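Local atomic coordinates of prephenate dehydrogenase (Corynebacterium glutamicum ATCC 13032, PDB entry 3KTD), a protein that probably catalyses the NAD(P)+-dependent oxidative decarboxylation of prephenate on the way to tyrosine. Residues Thr158-Asn161 against Ser162-Ser166; Leu317-Thr321 against Pro322-Lys326. All blocks are in the same frame, centred on the assembly; numbering follows the deposited sequence.

Contact 1 comes well before contact 2 in the sequence, and both are places where a loop turns into a helix. Contact 1 starts helix 162-177, which links strand 146-149 to the outermost strand 181-184 of the large mixed sheet; contact 2 starts helix 324-334, between the two strands of the small parallel sheet. Their centres lie about 14 Å apart. They touch directly, with Ile165 CG2 at 4.3 Å from Trp324 CZ2, and Trp168 of helix 162-177 meets the rings of both Trp164 and Trp324. The C-terminal strand-helix-strand unit is thus packed against helix 162-177, which belongs to the nucleotide-binding domain.

Contact 1: residues Thr158-Asn161 against Ser162-Ser166; sequences TDIN and STWIS
The indole of Trp164 has the CG2 methyl of Ile160 over one face, 4.2 Å from its CG, and also meets the ring of Trp168. Its NE1 is hydrogen-bonded to Tyr120 O. The other flat group is the amide of Asn161, whose OD1 receives the hydroxyl of Thr163: OG1 stands 2.7 Å from OD1 and comes in slightly tilted (18°) from the carbonyl plane. The same OD1 also takes the backbone Thr163 N at 3.3 Å, a weak bond with an N-H...O angle of 135°. Asn161 CG lies between its own N and carbonyl carbon (chi1 67°), which turns the amide forward over the first helical turn. These bonds identify Asn161 as the N-cap of helix 162-177, closing an Asx turn. From the backbone, Asn161 O accepts weakly from Trp164 N (3.1 Å), and the regular pattern is established with Ser166 N to Ser162 O.

Just before the cap, Ile160 meets Trp164 CB to CB at 3.9 Å. Its CD1 lies 4.5 Å from CG1 of Ile165, a loose contact between the two positions of a hydrophobic staple. Thr163 OG1 has a further, weak bond to Arg119 NH1. Two donors converge on a single amide oxygen here, so OD1 supplies an acceptor to the first turn of the helix, and its partial negative charge would be expected to suit the positive end of the helix dipole.

Contact 2: residues Leu317-Thr321 against Pro322-Lys326; sequences LHPGT and PNWEK
The connection from strand 314-317 into helix 324-334 turns round the indole of Trp324. Pro319 lies over the five-membered ring as a CH-pi contact, its CA 3.7 Å from the centroid and only 12° off the ring normal. Gly320 N is above the same face, 3.5 Å from Trp324 NE1. On the opposite face, Glu325 CD lies 3.4 Å off the ring plane, nearer its periphery than its centre, so the indole is sandwiched between the loop and the next residue of its own helix. Edge-on, Thr321 O lies in the ring plane beside CD1, and Leu317 CD1 approaches CZ3 at 4.3 Å. Trp324 CG sits between its backbone N and carbonyl carbon (chi1 71°), which swings the ring back toward Pro319.

Two successive turns shape the loop. Thr321 N bonds to His318 O at 3.1 Å; then a type II beta turn runs from Thr321 to Trp324, joined by a weak Trp324 N to Thr321 O bond of 3.4 Å. Leu317 pairs through its backbone with Phe341 at the C-terminus. With strands 314-317 and 337-340 parallel and helix 324-334 between them, this is the strand-to-helix loop of a beta-alpha-beta crossover.

Contact 1: residues Thr158-Asn161 against Ser162-Ser166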
# COMPACT_ATOMS: atom_id res chain seq x y z
N THR A 158 30.51 21.92 13.61
CA THR A 158 29.90 22.86 14.55
C THR A 158 30.58 22.73 15.90
O THR A 158 30.82 21.62 16.37
CB THR A 158 28.41 22.58 14.74
OG1 THR A 158 27.79 22.41 13.47
CG2 THR A 158 27.75 23.74 15.49
N ASP A 159 30.86 23.87 16.52
CA ASP A 159 31.60 23.93 17.78
C ASP A 159 30.63 24.22 18.92
O ASP A 159 30.52 25.36 19.38
CB ASP A 159 32.68 25.03 17.66
CG ASP A 159 33.83 24.86 18.64
OD1 ASP A 159 33.87 23.84 19.37
OD2 ASP A 159 34.71 25.76 18.67
N ILE A 160 29.94 23.19 19.39
CA ILE A 160 28.89 23.38 20.40
C ILE A 160 29.37 23.12 21.82
O ILE A 160 30.40 22.50 22.03
CB ILE A 160 27.60 22.53 20.09
CG1 ILE A 160 27.87 21.01 20.16
CG2 ILE A 160 27.04 22.89 18.74
CD1 ILE A 160 28.00 20.47 21.57
N ASN A 161 28.60 23.62 22.79
CA ASN A 161 28.90 23.45 24.21
C ASN A 161 27.68 22.86 24.95
O ASN A 161 26.72 22.42 24.32
CB ASN A 161 29.37 24.77 24.82
CG ASN A 161 28.27 25.82 24.86
OD1 ASN A 161 27.13 25.57 24.45
ND2 ASN A 161 28.61 27.01 25.35
N SER A 162 27.72 22.88 26.29
CA SER A 162 26.68 22.23 27.11
C SER A 162 25.25 22.75 26.89
O SER A 162 24.29 21.99 27.05
CB SER A 162 27.04 22.34 28.60
OG SER A 162 26.77 23.64 29.09
N THR A 163 25.10 24.02 26.55
CA THR A 163 23.77 24.58 26.34
C THR A 163 23.05 23.84 25.20
O THR A 163 21.85 23.59 25.29
CB THR A 163 23.81 26.10 26.06
OG1 THR A 163 24.60 26.35 24.90
CG2 THR A 163 24.40 26.86 27.25
N TRP A 164 23.79 23.46 24.15
CA TRP A 164 23.20 22.69 23.06
C TRP A 164 22.80 21.30 23.54
O TRP A 164 21.73 20.82 23.18
CB TRP A 164 24.13 22.55 21.84
CG TRP A 164 23.42 21.89 20.69
CD1 TRP A 164 22.68 22.51 19.73
CD2 TRP A 164 23.35 20.49 20.41
NE1 TRP A 164 22.16 21.58 18.86
CE2 TRP A 164 22.55 20.33 19.25
CE3 TRP A 164 23.87 19.35 21.03
CZ2 TRP A 164 22.27 19.08 18.70
CZ3 TRP A 164 23.59 18.10 20.48
CH2 TRP A 164 22.79 17.98 19.33
N ILE A 165 23.64 20.67 24.33
CA ILE A 165 23.31 19.35 24.88
C ILE A 165 22.00 19.46 25.67
O ILE A 165 21.17 18.56 25.62
CB ILE A 165 24.47 18.77 25.75
CG1 ILE A 165 25.71 18.49 24.88
CG2 ILE A 165 24.03 17.48 26.44
CD1 ILE A 165 26.93 17.97 25.63
N SER A 166 21.82 20.57 26.38
CA SER A 166 20.62 20.81 27.17
C SER A 166 19.34 20.94 26.32
O SER A 166 18.27 20.49 26.73
CB SER A 166 20.81 22.06 28.03
OG SER A 166 19.59 22.48 28.61

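Contact 2: residues Leu317-Thr321 against Pro322-Lys326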
# COMPACT_ATOMS: atom_id res chain seq x y z
N LEU A 317 21.18 5.86 26.55
CA LEU A 317 22.26 6.84 26.57
C LEU A 317 22.37 7.44 27.96
O LEU A 317 21.40 7.49 28.69
CB LEU A 317 22.02 7.97 25.57
CG LEU A 317 21.65 7.56 24.15
CD1 LEU A 317 21.60 8.79 23.26
CD2 LEU A 317 22.62 6.53 23.60
N HIS A 318 23.57 7.89 28.30
CA HIS A 318 23.81 8.56 29.57
C HIS A 318 24.56 9.85 29.27
O HIS A 318 25.77 9.93 29.49
CB HIS A 318 24.63 7.68 30.52
CG HIS A 318 23.97 6.38 30.85
ND1 HIS A 318 24.16 5.23 30.11
CD2 HIS A 318 23.13 6.04 31.86
CE1 HIS A 318 23.46 4.24 30.64
NE2 HIS A 318 22.83 4.70 31.70
N PRO A 319 23.86 10.87 28.74
CA PRO A 319 24.51 12.15 28.47
C PRO A 319 25.39 12.56 29.64
O PRO A 319 25.00 12.40 30.79
CB PRO A 319 23.33 13.11 28.33
CG PRO A 319 22.22 12.27 27.83
CD PRO A 319 22.43 10.89 28.39
N GLY A 320 26.58 13.07 29.35
CA GLY A 320 27.55 13.44 30.39
C GLY A 320 28.69 12.44 30.44
O GLY A 320 29.85 12.83 30.36
N THR A 321 28.36 11.15 30.56
CA THR A 321 29.36 10.07 30.59
C THR A 321 30.27 10.12 29.36
O THR A 321 29.82 10.44 28.26
CB THR A 321 28.71 8.66 30.61
OG1 THR A 321 27.75 8.59 31.65
CG2 THR A 321 29.76 7.56 30.81
N PRO A 322 31.57 9.80 29.54
CA PRO A 322 32.47 9.73 28.40
C PRO A 322 31.95 8.88 27.25
O PRO A 322 31.31 7.85 27.46
CB PRO A 322 33.72 9.10 29.01
CG PRO A 322 33.75 9.65 30.40
CD PRO A 322 32.31 9.83 30.82
N ASN A 323 32.21 9.35 26.03
CA ASN A 323 31.92 8.60 24.81
C ASN A 323 30.45 8.23 24.60
O ASN A 323 30.15 7.31 23.82
CB ASN A 323 32.80 7.35 24.75
CG ASN A 323 34.26 7.62 25.15
OD1 ASN A 323 34.70 8.77 25.21
ND2 ASN A 323 35.00 6.55 25.42
N TRP A 324 29.54 8.92 25.27
CA TRP A 324 28.11 8.63 25.11
C TRP A 324 27.68 8.96 23.68
O TRP A 324 26.84 8.27 23.11
CB TRP A 324 27.26 9.39 26.14
CG TRP A 324 27.15 10.88 25.91
CD1 TRP A 324 28.01 11.85 26.36
CD2 TRP A 324 26.11 11.57 25.21
NE1 TRP A 324 27.57 13.09 25.97
CE2 TRP A 324 26.41 12.95 25.26
CE3 TRP A 324 24.96 11.16 24.53
CZ2 TRP A 324 25.61 13.92 24.66
CZ3 TRP A 324 24.15 12.13 23.94
CH2 TRP A 324 24.48 13.49 24.00
N GLU A 325 28.28 10.01 23.11
CA GLU A 325 27.98 10.43 21.74
C GLU A 325 28.07 9.29 20.76
O GLU A 325 27.22 9.18 19.89
CB GLU A 325 28.94 11.53 21.26
CG GLU A 325 28.79 12.89 21.94
CD GLU A 325 29.57 13.03 23.24
OE1 GLU A 325 30.43 12.16 23.55
OE2 GLU A 325 29.33 14.05 23.94
N LYS A 326 29.09 8.44 20.89
CA LYS A 326 29.27 7.34 19.95
C LYS A 326 28.06 6.39 19.96
O LYS A 326 27.79 5.73 18.95
CB LYS A 326 30.58 6.59 20.19
CG LYS A 326 31.82 7.32 19.67